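Peptide chain release factor RF2 (Thermus thermophilus, PDB 2IHR) recognises the stop codons UGA and UAA on the ribosome and directs termination of translation, bringing its GGQ peptide hydrolysis motif to the peptidyl-transferase centre. Local coordinates at residues Val251-Leu254 with Pro255-Ile258; Trp132-Met135 with Leu136-Tyr140; Arg330-Pro333 with Glu334-Leu337; Val321-His324 with Arg325-Leu328; Tyr140-Phe143 with Ala144-Gln147. All coordinates share one frame; numbering follows the deposited sequence.

Contact 1 of 5, residues Val251-Leu254 with Pro255-Ile258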
loop_
_atom_site.group_PDB
_atom_site.type_symbol
_atom_site.label_atom_id
_atom_site.label_comp_id
_atom_site.label_asym_id
_atom_site.label_seq_id
_atom_site.Cartn_x
_atom_site.Cartn_y
_atom_site.Cartn_z
ATOM N N VAL A 251 -22.954 4.276 7.053
ATOM C CA VAL A 251 -22.835 3.755 8.401
ATOM C C VAL A 251 -22.044 4.716 9.270
ATOM O O VAL A 251 -20.983 5.184 8.891
ATOM C CB VAL A 251 -22.112 2.444 8.448
ATOM C CG1 VAL A 251 -22.070 1.976 9.902
ATOM C CG2 VAL A 251 -22.799 1.440 7.568
ATOM N N VAL A 252 -22.559 4.995 10.452
ATOM C CA VAL A 252 -21.892 5.906 11.361
ATOM C C VAL A 252 -21.513 5.099 12.576
ATOM O O VAL A 252 -22.228 4.175 12.944
ATOM C CB VAL A 252 -22.823 7.037 11.817
ATOM C CG1 VAL A 252 -22.031 8.037 12.593
ATOM C CG2 VAL A 252 -23.529 7.684 10.616
ATOM N N HIS A 253 -20.388 5.426 13.198
ATOM C CA HIS A 253 -19.972 4.690 14.377
ATOM C C HIS A 253 -19.916 5.635 15.543
ATOM O O HIS A 253 -18.863 6.143 15.924
ATOM C CB HIS A 253 -18.626 4.019 14.181
ATOM C CG HIS A 253 -18.172 3.270 15.385
ATOM N ND1 HIS A 253 -17.204 3.755 16.240
ATOM C CD2 HIS A 253 -18.605 2.102 15.920
ATOM C CE1 HIS A 253 -17.060 2.915 17.251
ATOM N NE2 HIS A 253 -17.900 1.905 17.082
ATOM N N LEU A 254 -21.104 5.846 16.089
ATOM C CA LEU A 254 -21.401 6.720 17.211
ATOM C C LEU A 254 -20.294 6.938 18.241
ATOM O O LEU A 254 -19.962 8.076 18.578
ATOM C CB LEU A 254 -22.681 6.192 17.862
ATOM C CG LEU A 254 -23.785 5.954 16.808
ATOM C CD1 LEU A 254 -24.913 5.108 17.381
ATOM C CD2 LEU A 254 -24.301 7.292 16.299
ATOM N N PRO A 255 -19.705 5.857 18.754
ATOM C CA PRO A 255 -18.635 6.032 19.746
ATOM C C PRO A 255 -17.498 6.927 19.245
ATOM O O PRO A 255 -16.877 7.656 20.023
ATOM C CB PRO A 255 -18.149 4.598 20.008
ATOM C CG PRO A 255 -19.350 3.749 19.714
ATOM C CD PRO A 255 -19.993 4.434 18.505
ATOM N N THR A 256 -17.238 6.871 17.940
ATOM C CA THR A 256 -16.146 7.627 17.324
ATOM C C THR A 256 -16.543 8.736 16.372
ATOM O O THR A 256 -15.848 9.730 16.264
ATOM C CB THR A 256 -15.276 6.730 16.498
ATOM O OG1 THR A 256 -16.034 6.321 15.352
ATOM C CG2 THR A 256 -14.832 5.492 17.299
ATOM N N GLY A 257 -17.642 8.560 15.652
ATOM C CA GLY A 257 -18.040 9.578 14.700
ATOM C C GLY A 257 -17.518 9.150 13.344
ATOM O O GLY A 257 -17.801 9.783 12.321
ATOM N N ILE A 258 -16.729 8.074 13.346
ATOM C CA ILE A 258 -16.198 7.533 12.109
ATOM C C ILE A 258 -17.411 7.194 11.245
ATOM O O ILE A 258 -18.390 6.646 11.734
ATOM C CB ILE A 258 -15.352 6.251 12.373
ATOM C CG1 ILE A 258 -14.088 6.640 13.131
ATOM C CG2 ILE A 258 -14.980 5.540 11.051
ATOM C CD1 ILE A 258 -13.093 5.518 13.292
#
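The backbone doubles back between His253 and Ile258, where His253 N donates to Ile258 O at 2.8 Å and the runs 251-254 and 255-258 head 141° apart. His253 O gathers three donors from the returning chain: Thr256 N and Gly257 N, both 2.7 Å from His253 O, and the hydroxyl of Thr256. That hydroxyl lies in the carbonyl plane on a lone pair, 2.9 Å from OG1 to His253 O, while Gly257 N comes in well above the plane, which lets the donors share one oxygen. Thr256 holds OG1 between its backbone N and carbonyl carbon (chi1 69°), and from there OG1 also accepts from Ile258 N at 2.8 Å, an ST turn. The imidazole of His253, with CG opposite the backbone N (chi1 179°), reaches out over the turn. Pro255 lies across one ring face, its CD 3.5 Å from the His253 ring centroid in a CH-pi contact, and Thr256 meets the ring at its edge, CB in the plane and CG2 3.4 Å from His253 CE1. Gly257 adopts a left-handed backbone conformation in which a CB would jam against the carbonyl oxygen of Thr256. Beyond the turn, Ile258 packs on Leu279 and Leu283 of helix 268-294. These features are those of a tight beta-hairpin turn, here joining strands 248-253 and 258-262 in the three-stranded sheet of the domain that carries the GGQ motif.

Contact 2 of 5, residues Trp132-Met135 with Leu136-Tyr140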
loop_
_atom_site.group_PDB
_atom_site.type_symbol
_atom_site.label_atom_id
_atom_site.label_comp_id
_atom_site.label_asym_id
_atom_site.label_seq_id
_atom_site.Cartn_x
_atom_site.Cartn_y
_atom_site.Cartn_z
ATOM N N TRP A 132 -7.322 17.877 -9.475
ATOM C CA TRP A 132 -6.100 17.178 -9.066
ATOM C C TRP A 132 -6.415 15.870 -8.326
ATOM O O TRP A 132 -5.761 14.849 -8.521
ATOM C CB TRP A 132 -5.277 18.118 -8.181
ATOM C CG TRP A 132 -3.942 17.594 -7.646
ATOM C CD1 TRP A 132 -3.400 17.873 -6.421
ATOM C CD2 TRP A 132 -2.990 16.732 -8.318
ATOM N NE1 TRP A 132 -2.188 17.238 -6.288
ATOM C CE2 TRP A 132 -1.913 16.532 -7.434
ATOM C CE3 TRP A 132 -2.945 16.115 -9.584
ATOM C CZ2 TRP A 132 -0.815 15.746 -7.759
ATOM C CZ3 TRP A 132 -1.833 15.326 -9.913
ATOM C CH2 TRP A 132 -0.798 15.152 -9.002
ATOM N N ALA A 133 -7.402 15.906 -7.446
ATOM C CA ALA A 133 -7.795 14.727 -6.706
ATOM C C ALA A 133 -8.309 13.614 -7.702
ATOM O O ALA A 133 -7.997 12.402 -7.583
ATOM C CB ALA A 133 -8.873 15.133 -5.697
ATOM N N GLU A 134 -9.088 14.029 -8.692
ATOM C CA GLU A 134 -9.587 13.088 -9.668
ATOM C C GLU A 134 -8.392 12.519 -10.464
ATOM O O GLU A 134 -8.392 11.353 -10.889
ATOM C CB GLU A 134 -10.563 13.804 -10.583
ATOM C CG GLU A 134 -11.292 12.886 -11.541
ATOM C CD GLU A 134 -12.289 13.653 -12.354
ATOM O OE1 GLU A 134 -12.860 14.601 -11.787
ATOM O OE2 GLU A 134 -12.507 13.317 -13.538
ATOM N N MET A 135 -7.366 13.353 -10.635
ATOM C CA MET A 135 -6.184 12.960 -11.358
ATOM C C MET A 135 -5.425 11.870 -10.655
ATOM O O MET A 135 -4.982 10.878 -11.276
ATOM C CB MET A 135 -5.281 14.169 -11.595
ATOM C CG MET A 135 -5.883 15.220 -12.592
ATOM S SD MET A 135 -4.559 16.313 -13.165
ATOM C CE MET A 135 -5.125 17.869 -12.531
ATOM N N LEU A 136 -5.258 12.053 -9.355
ATOM C CA LEU A 136 -4.579 11.067 -8.549
ATOM C C LEU A 136 -5.419 9.766 -8.586
ATOM O O LEU A 136 -4.845 8.674 -8.666
ATOM C CB LEU A 136 -4.436 11.609 -7.114
ATOM C CG LEU A 136 -3.427 12.754 -6.852
ATOM C CD1 LEU A 136 -3.784 13.502 -5.548
ATOM C CD2 LEU A 136 -2.000 12.181 -6.763
ATOM N N LEU A 137 -6.760 9.894 -8.528
ATOM C CA LEU A 137 -7.691 8.748 -8.558
ATOM C C LEU A 137 -7.489 7.938 -9.839
ATOM O O LEU A 137 -7.469 6.722 -9.822
ATOM C CB LEU A 137 -9.164 9.212 -8.543
ATOM C CG LEU A 137 -10.314 8.320 -7.951
ATOM C CD1 LEU A 137 -11.572 8.496 -8.780
ATOM C CD2 LEU A 137 -9.945 6.875 -7.876
ATOM N N ARG A 138 -7.377 8.642 -10.955
ATOM C CA ARG A 138 -7.149 8.035 -12.249
ATOM C C ARG A 138 -5.737 7.382 -12.210
ATOM O O ARG A 138 -5.501 6.262 -12.737
ATOM C CB ARG A 138 -7.212 9.143 -13.283
ATOM C CG ARG A 138 -7.804 8.776 -14.630
ATOM C CD ARG A 138 -9.104 9.533 -14.837
ATOM N NE ARG A 138 -8.869 10.969 -14.845
ATOM C CZ ARG A 138 -9.809 11.891 -15.023
ATOM N NH1 ARG A 138 -11.081 11.539 -15.213
ATOM N NH2 ARG A 138 -9.466 13.172 -15.008
ATOM N N MET A 139 -4.792 8.070 -11.566
ATOM C CA MET A 139 -3.464 7.529 -11.499
ATOM C C MET A 139 -3.471 6.210 -10.782
ATOM O O MET A 139 -2.966 5.216 -11.298
ATOM C CB MET A 139 -2.539 8.487 -10.798
ATOM C CG MET A 139 -1.097 8.033 -10.654
ATOM S SD MET A 139 -0.069 9.302 -9.862
ATOM C CE MET A 139 -0.485 9.037 -8.317
ATOM N N TYR A 140 -4.037 6.178 -9.588
ATOM C CA TYR A 140 -4.074 4.927 -8.830
ATOM C C TYR A 140 -4.984 3.875 -9.479
ATOM O O TYR A 140 -4.775 2.681 -9.346
ATOM C CB TYR A 140 -4.521 5.226 -7.392
ATOM C CG TYR A 140 -3.505 6.031 -6.629
ATOM C CD1 TYR A 140 -2.218 5.570 -6.483
ATOM C CD2 TYR A 140 -3.808 7.293 -6.121
ATOM C CE1 TYR A 140 -1.246 6.327 -5.882
ATOM C CE2 TYR A 140 -2.830 8.066 -5.487
ATOM C CZ TYR A 140 -1.549 7.580 -5.385
ATOM O OH TYR A 140 -0.530 8.357 -4.850
#
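Met139 N donates to Met135 O at 2.8 Å, one of four consecutive backbone bonds here that link residues four apart. On one flank, Leu136 lies against one face of the indole of Trp132: its CG sits over the six-membered ring, 4.0 Å from the ring centroid and almost on the ring normal, in a CH-pi contact, while CD2 comes 3.9 Å from Trp132 CZ2. The indole gets there because Trp132 CG stands opposite the backbone N (chi1 -179°), and its NE1 is bonded to His187 O. These residues belong to the amphipathic helix 127-145, whose buried side rests on the large mixed sheet; Trp132 and Leu136 both reach Ala206 there, and Trp132 meets Tyr314 edge-to-face. An alanine at Trp132 would take away the ring and is likely to open a gap over Leu136 and leave His187 O without its indole donor. On the polar flank Glu134 and Arg138 form a salt bridge, OE2 to NH1 2.8 Å, although the hydrogen bond within it is weak, bent to 117° at the hydrogen. Carboxylate and guanidinium planes stand 67° apart, and Glu134 CG lies over one face of the guanidinium, 3.9 Å from Arg138 CZ.

Contact 3 of 5, residues Arg330-Pro333 with Glu334-Leu337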
loop_
_atom_site.group_PDB
_atom_site.type_symbol
_atom_site.label_atom_id
_atom_site.label_comp_id
_atom_site.label_asym_id
_atom_site.label_seq_id
_atom_site.Cartn_x
_atom_site.Cartn_y
_atom_site.Cartn_z
ATOM N N ARG A 330 11.714 12.020 -11.893
ATOM C CA ARG A 330 11.289 11.491 -13.202
ATOM C C ARG A 330 10.883 12.611 -14.159
ATOM O O ARG A 330 10.163 13.527 -13.772
ATOM C CB ARG A 330 10.081 10.544 -13.023
ATOM C CG ARG A 330 10.458 9.222 -12.462
ATOM C CD ARG A 330 9.386 8.213 -12.602
ATOM N NE ARG A 330 8.904 8.004 -13.973
ATOM C CZ ARG A 330 7.992 7.088 -14.298
ATOM N NH1 ARG A 330 7.463 6.283 -13.378
ATOM N NH2 ARG A 330 7.571 6.997 -15.534
ATOM N N HIS A 331 11.297 12.501 -15.421
ATOM C CA HIS A 331 10.993 13.523 -16.419
ATOM C C HIS A 331 9.774 13.305 -17.290
ATOM O O HIS A 331 9.466 14.129 -18.155
ATOM C CB HIS A 331 12.204 13.746 -17.302
ATOM C CG HIS A 331 13.130 14.793 -16.770
ATOM N ND1 HIS A 331 14.285 14.486 -16.067
ATOM C CD2 HIS A 331 13.020 16.148 -16.757
ATOM C CE1 HIS A 331 14.845 15.611 -15.649
ATOM N NE2 HIS A 331 14.096 16.631 -16.053
ATOM N N ASP A 332 9.051 12.228 -17.013
ATOM C CA ASP A 332 7.864 11.855 -17.772
ATOM C C ASP A 332 6.625 11.808 -16.884
ATOM O O ASP A 332 6.007 10.738 -16.674
ATOM C CB ASP A 332 8.118 10.478 -18.389
ATOM C CG ASP A 332 8.641 9.468 -17.360
ATOM O OD1 ASP A 332 9.458 9.844 -16.450
ATOM O OD2 ASP A 332 8.241 8.294 -17.490
ATOM N N PRO A 333 6.241 12.957 -16.333
ATOM C CA PRO A 333 5.066 12.971 -15.480
ATOM C C PRO A 333 3.837 12.398 -16.157
ATOM O O PRO A 333 2.913 11.897 -15.497
ATOM C CB PRO A 333 4.933 14.465 -15.109
ATOM C CG PRO A 333 5.646 15.156 -16.261
ATOM C CD PRO A 333 6.832 14.289 -16.437
ATOM N N GLU A 334 3.793 12.453 -17.480
ATOM C CA GLU A 334 2.637 11.900 -18.205
ATOM C C GLU A 334 2.537 10.374 -17.986
ATOM O O GLU A 334 1.468 9.810 -18.059
ATOM C CB GLU A 334 2.739 12.198 -19.719
ATOM C CG GLU A 334 3.856 11.375 -20.417
ATOM C CD GLU A 334 5.248 12.036 -20.457
ATOM O OE1 GLU A 334 5.444 13.184 -19.941
ATOM O OE2 GLU A 334 6.156 11.393 -21.048
ATOM N N ASN A 335 3.648 9.703 -17.718
ATOM C CA ASN A 335 3.601 8.260 -17.505
ATOM C C ASN A 335 3.263 7.922 -16.080
ATOM O O ASN A 335 2.527 6.967 -15.812
ATOM C CB ASN A 335 4.945 7.610 -17.820
ATOM C CG ASN A 335 5.301 7.702 -19.257
ATOM O OD1 ASN A 335 4.454 7.480 -20.124
ATOM N ND2 ASN A 335 6.553 8.007 -19.535
ATOM N N VAL A 336 3.875 8.680 -15.163
ATOM C CA VAL A 336 3.659 8.510 -13.728
ATOM C C VAL A 336 2.162 8.629 -13.579
ATOM O O VAL A 336 1.486 7.799 -12.937
ATOM C CB VAL A 336 4.324 9.694 -12.902
ATOM C CG1 VAL A 336 3.703 9.784 -11.510
ATOM C CG2 VAL A 336 5.786 9.494 -12.761
ATOM N N LEU A 337 1.648 9.694 -14.189
ATOM C CA LEU A 337 0.243 9.987 -14.063
ATOM C C LEU A 337 -0.711 8.995 -14.719
ATOM O O LEU A 337 -1.927 9.056 -14.519
ATOM C CB LEU A 337 -0.012 11.424 -14.536
ATOM C CG LEU A 337 0.240 12.550 -13.461
ATOM C CD1 LEU A 337 0.012 13.891 -14.049
ATOM C CD2 LEU A 337 -0.696 12.404 -12.312
#
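Asp332 and Asn335 meet through their side chains just where a short helix begins. Asn335 ND2 donates to Asp332 OD2 at 2.7 Å, nearly straight at 173°, with the acceptor in the amide plane and the carboxylate using its anti lone pair; the two flat groups are turned 67° against each other. Asp332 holds CG between its own backbone N and carbonyl carbon (chi1 49°), which directs the carboxylate to Asn335 on one side and to Arg330 on the other. Arg330 NE reaches Asp332 OD1 at 3.1 Å from the syn side, somewhat out of the carboxylate plane, within a salt bridge; NH2 faces OD2 at a distance too short to be read literally. A bend at chi3 lays the Arg330 guanidinium against the helix, where Val336 CG2 covers one face, 3.6 Å from CZ. Glu334 also folds back, its bent chain bringing OE2 3.4 Å from Asp332 CB. At the N-cap position, Asp332 makes no capping bond with its side chain; its carbonyl oxygen accepts from Asn335 N at 2.8 Å and more weakly from Val336 N. Arg330 has further acidic partners in Asp340 and Asp343. Three carboxylates thus surround one buried guanidinium, which probably keeps Arg330 charged; Asp332 is likely to be helped to stay ionised by Arg330 and the Asn335 amide, against the influence of the other acids.

Contact 4 of 5, residues Val321-His324 with Arg325-Leu328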
loop_
_atom_site.group_PDB
_atom_site.type_symbol
_atom_site.label_atom_id
_atom_site.label_comp_id
_atom_site.label_asym_id
_atom_site.label_seq_id
_atom_site.Cartn_x
_atom_site.Cartn_y
_atom_site.Cartn_z
ATOM N N VAL A 321 8.357 15.106 -12.088
ATOM C CA VAL A 321 7.661 14.628 -10.895
ATOM C C VAL A 321 8.829 14.359 -9.947
ATOM O O VAL A 321 9.804 13.750 -10.324
ATOM C CB VAL A 321 6.892 13.356 -11.166
ATOM C CG1 VAL A 321 6.654 12.613 -9.881
ATOM C CG2 VAL A 321 5.545 13.752 -11.811
ATOM N N LYS A 322 8.713 14.836 -8.717
ATOM C CA LYS A 322 9.799 14.742 -7.765
ATOM C C LYS A 322 9.428 14.358 -6.331
ATOM O O LYS A 322 8.768 15.121 -5.588
ATOM C CB LYS A 322 10.484 16.103 -7.771
ATOM C CG LYS A 322 11.408 16.378 -6.631
ATOM C CD LYS A 322 12.647 15.624 -6.755
ATOM C CE LYS A 322 13.563 16.129 -5.726
ATOM N NZ LYS A 322 14.955 15.715 -6.123
ATOM N N ASP A 323 9.901 13.180 -5.945
ATOM C CA ASP A 323 9.651 12.676 -4.617
ATOM C C ASP A 323 10.656 13.266 -3.646
ATOM O O ASP A 323 11.831 12.926 -3.649
ATOM C CB ASP A 323 9.729 11.146 -4.599
ATOM C CG ASP A 323 9.144 10.556 -3.336
ATOM O OD1 ASP A 323 9.798 10.681 -2.277
ATOM O OD2 ASP A 323 8.029 9.989 -3.393
ATOM N N HIS A 324 10.171 14.146 -2.792
ATOM C CA HIS A 324 11.007 14.821 -1.791
ATOM C C HIS A 324 11.573 13.961 -0.640
ATOM O O HIS A 324 12.457 14.384 0.071
ATOM C CB HIS A 324 10.196 15.959 -1.220
ATOM C CG HIS A 324 9.575 16.830 -2.269
ATOM N ND1 HIS A 324 10.310 17.746 -3.001
ATOM C CD2 HIS A 324 8.288 16.997 -2.636
ATOM C CE1 HIS A 324 9.489 18.450 -3.759
ATOM N NE2 HIS A 324 8.255 18.026 -3.560
ATOM N N ARG A 325 11.062 12.757 -0.455
ATOM C CA ARG A 325 11.567 11.921 0.597
ATOM C C ARG A 325 12.696 11.084 0.026
ATOM O O ARG A 325 13.838 11.109 0.490
ATOM C CB ARG A 325 10.469 10.984 1.083
ATOM C CG ARG A 325 9.202 11.613 1.631
ATOM C CD ARG A 325 8.116 10.516 1.765
ATOM N NE ARG A 325 7.816 9.970 0.448
ATOM C CZ ARG A 325 7.084 8.899 0.205
ATOM N NH1 ARG A 325 6.535 8.209 1.204
ATOM N NH2 ARG A 325 6.918 8.514 -1.064
ATOM N N THR A 326 12.344 10.325 -0.999
ATOM C CA THR A 326 13.231 9.421 -1.691
ATOM C C THR A 326 14.228 10.174 -2.558
ATOM O O THR A 326 15.384 9.776 -2.742
ATOM C CB THR A 326 12.318 8.519 -2.512
ATOM O OG1 THR A 326 12.626 7.149 -2.241
ATOM C CG2 THR A 326 12.392 8.842 -3.977
ATOM N N GLY A 327 13.805 11.299 -3.104
ATOM C CA GLY A 327 14.729 12.031 -3.934
ATOM C C GLY A 327 14.618 11.701 -5.422
ATOM O O GLY A 327 15.161 12.468 -6.242
ATOM N N LEU A 328 13.878 10.615 -5.767
ATOM C CA LEU A 328 13.693 10.127 -7.144
ATOM C C LEU A 328 13.065 11.169 -8.026
ATOM O O LEU A 328 11.985 11.670 -7.730
ATOM C CB LEU A 328 12.771 8.924 -7.134
ATOM C CG LEU A 328 12.897 7.745 -8.113
ATOM C CD1 LEU A 328 11.650 6.922 -7.997
ATOM C CD2 LEU A 328 13.049 8.166 -9.504
#
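This is a polar turn contact in the short loop that carries strand 320-323 into strand 329-330, the outermost strand on this side of the large mixed sheet, and the side chain of Asp323 organises it. Asp323 OD1 accepts from Arg325 N at 3.0 Å and from Thr326 N at 2.9 Å, the two donors arriving from opposite faces of the carboxylate plane. The other oxygen, OD2, offers its syn lone pair to Arg325 NH2 at 3.0 Å; this bond is nearly straight (174°) and lies in the guanidinium plane, completing a salt bridge in which the arginine meets the carboxylate with its edge. Asp323 CG stands opposite the backbone N (chi1 -166°), swinging the carboxylate across the turn. The bond from Arg325 N makes an Asx turn, set within a beta-hairpin loop: Gly327 N donates to Asp323 O at 2.6 Å, and Asp323 N to Leu328 O at 3.1 Å. Gly327 turns with a positive phi, where a side chain would press on the carbonyl oxygen of Thr326. Lys322 curls over the returning chain, NZ reaching Gly327 O at 3.3 Å from above the carbonyl plane. Arg312 is a second salt-bridge partner of Asp323 OD2, while Arg325 gives NH1 to Pro182 O and makes a cation-pi contact with Trp351.

Contact 5 of 5, residues Tyr140-Phe143 with Ala144-Gln147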
loop_
_atom_site.group_PDB
_atom_site.type_symbol
_atom_site.label_atom_id
_atom_site.label_comp_id
_atom_site.label_asym_id
_atom_site.label_seq_id
_atom_site.Cartn_x
_atom_site.Cartn_y
_atom_site.Cartn_z
ATOM N N TYR A 140 -4.037 6.178 -9.588
ATOM C CA TYR A 140 -4.074 4.927 -8.830
ATOM C C TYR A 140 -4.984 3.875 -9.479
ATOM O O TYR A 140 -4.775 2.681 -9.346
ATOM C CB TYR A 140 -4.521 5.226 -7.392
ATOM C CG TYR A 140 -3.505 6.031 -6.629
ATOM C CD1 TYR A 140 -2.218 5.570 -6.483
ATOM C CD2 TYR A 140 -3.808 7.293 -6.121
ATOM C CE1 TYR A 140 -1.246 6.327 -5.882
ATOM C CE2 TYR A 140 -2.830 8.066 -5.487
ATOM C CZ TYR A 140 -1.549 7.580 -5.385
ATOM O OH TYR A 140 -0.530 8.357 -4.850
ATOM N N THR A 141 -6.002 4.316 -10.197
ATOM C CA THR A 141 -6.886 3.358 -10.823
ATOM C C THR A 141 -6.114 2.741 -11.974
ATOM O O THR A 141 -6.132 1.541 -12.150
ATOM C CB THR A 141 -8.170 4.037 -11.315
ATOM O OG1 THR A 141 -8.981 4.370 -10.186
ATOM C CG2 THR A 141 -8.965 3.111 -12.157
ATOM N N ARG A 142 -5.415 3.567 -12.750
ATOM C CA ARG A 142 -4.611 3.028 -13.849
ATOM C C ARG A 142 -3.505 2.155 -13.257
ATOM O O ARG A 142 -3.102 1.155 -13.863
ATOM C CB ARG A 142 -3.951 4.140 -14.712
ATOM C CG ARG A 142 -4.859 4.917 -15.647
ATOM C CD ARG A 142 -5.246 4.058 -16.887
ATOM N NE ARG A 142 -4.111 3.822 -17.767
ATOM C CZ ARG A 142 -3.449 2.673 -17.846
ATOM N NH1 ARG A 142 -3.855 1.640 -17.107
ATOM N NH2 ARG A 142 -2.314 2.587 -18.574
ATOM N N PHE A 143 -3.002 2.536 -12.087
ATOM C CA PHE A 143 -1.931 1.766 -11.461
ATOM C C PHE A 143 -2.411 0.358 -11.173
ATOM O O PHE A 143 -1.730 -0.623 -11.467
ATOM C CB PHE A 143 -1.488 2.392 -10.148
ATOM C CG PHE A 143 -0.617 1.489 -9.332
ATOM C CD1 PHE A 143 0.678 1.172 -9.757
ATOM C CD2 PHE A 143 -1.107 0.889 -8.184
ATOM C CE1 PHE A 143 1.474 0.255 -9.054
ATOM C CE2 PHE A 143 -0.323 -0.039 -7.459
ATOM C CZ PHE A 143 0.968 -0.354 -7.905
ATOM N N ALA A 144 -3.591 0.269 -10.583
ATOM C CA ALA A 144 -4.175 -1.019 -10.250
ATOM C C ALA A 144 -4.373 -1.810 -11.549
ATOM O O ALA A 144 -3.968 -2.957 -11.674
ATOM C CB ALA A 144 -5.512 -0.795 -9.544
ATOM N N GLU A 145 -5.001 -1.148 -12.502
ATOM C CA GLU A 145 -5.287 -1.669 -13.827
ATOM C C GLU A 145 -4.084 -2.468 -14.336
ATOM O O GLU A 145 -4.180 -3.669 -14.559
ATOM C CB GLU A 145 -5.554 -0.466 -14.746
ATOM C CG GLU A 145 -6.511 -0.630 -15.906
ATOM C CD GLU A 145 -7.108 0.732 -16.348
ATOM O OE1 GLU A 145 -7.845 1.374 -15.531
ATOM O OE2 GLU A 145 -6.834 1.161 -17.505
ATOM N N ARG A 146 -2.952 -1.788 -14.500
ATOM C CA ARG A 146 -1.738 -2.402 -15.009
ATOM C C ARG A 146 -1.008 -3.342 -14.061
ATOM O O ARG A 146 0.083 -3.843 -14.354
ATOM C CB ARG A 146 -0.776 -1.315 -15.539
ATOM C CG ARG A 146 -0.379 -0.199 -14.560
ATOM C CD ARG A 146 0.717 0.728 -15.142
ATOM N NE ARG A 146 0.221 1.750 -16.081
ATOM C CZ ARG A 146 0.998 2.334 -17.005
ATOM N NH1 ARG A 146 2.278 1.993 -17.114
ATOM N NH2 ARG A 146 0.527 3.288 -17.801
ATOM N N GLN A 147 -1.618 -3.639 -12.934
ATOM C CA GLN A 147 -0.941 -4.519 -12.006
ATOM C C GLN A 147 -1.747 -5.801 -11.778
ATOM O O GLN A 147 -1.310 -6.725 -11.097
ATOM C CB GLN A 147 -0.715 -3.761 -10.699
ATOM C CG GLN A 147 0.587 -4.085 -10.040
ATOM C CD GLN A 147 1.741 -3.468 -10.766
ATOM O OE1 GLN A 147 2.916 -3.761 -10.490
ATOM N NE2 GLN A 147 1.419 -2.583 -11.705
#
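The guanidinium of Arg142 has Glu145 CB at its edge, in plane, while the Glu145 carboxylate comes obliquely, its plane turned 30° from that of the guanidinium. Glu145 OE2 forms a salt bridge to Arg142 NH1 at 3.0 Å and also lies against the arginine chain, 3.4 Å from Arg142 CD. Arg146 approaches the other end of the group obliquely too, NH2 to NH2 of Arg142 3.0 Å. The two cations gather round the carboxylate of Asp338, which takes Arg142 NE on OD1 and Arg146 NH2 on OD2, so the shared anion probably balances their closeness. A leucine in place of Arg142 would probably leave Glu145 without its salt-bridge mate and Asp338 OD1 short of a charged partner. The planes of the Phe143 ring and the Gln147 amide are 21° apart, and the groups meet obliquely, with Phe143 CE1 3.9 Å from Gln147 NE2. Phe143 swings its ring off the helix with CG opposite the backbone N (chi1 167°). Along the backbone, Ala144 N donates to Tyr140 O at 3.0 Å, Glu145 N to Thr141 O at 2.9 Å and Arg146 N to Arg142 O at 3.0 Å. Arg146 is the first residue to leave helical angles, so this is the C-terminal end of helix 127-145, where Gln147 N then turns to Ala144 O. On its buried side Phe143 reaches Leu180 of helix 176-180 and Met342 and Ile345 of helix 342-353, while Tyr140 packs on Leu118 and Ile120 of strand 115-122 and bonds Glu183 through OH.

Contacts 2 and 5 are successive parts of helix 127-145, sharing Tyr140; each joins a buried aromatic flank to a salt bridge on the outer side. Contacts 3 and 4 are partly buried, with Arg330 and Asp323 buried and paired with charges. Contact 3 packs against contact 2, Leu337 on Trp132 and Val336 and Leu337 on Met139, and pairs with contact 4 through Arg330 O and Val321 N, a probable hydrogen bond. Contacts 1 and 4 are both hairpin loops with a glycine in a left-handed backbone conformation, but threonine and imidazole shape the first, carboxylate and arginine the second. Contact 1, its loop largely exposed, stands apart on the smaller sheet, its centre 28 to 40 Å from the others.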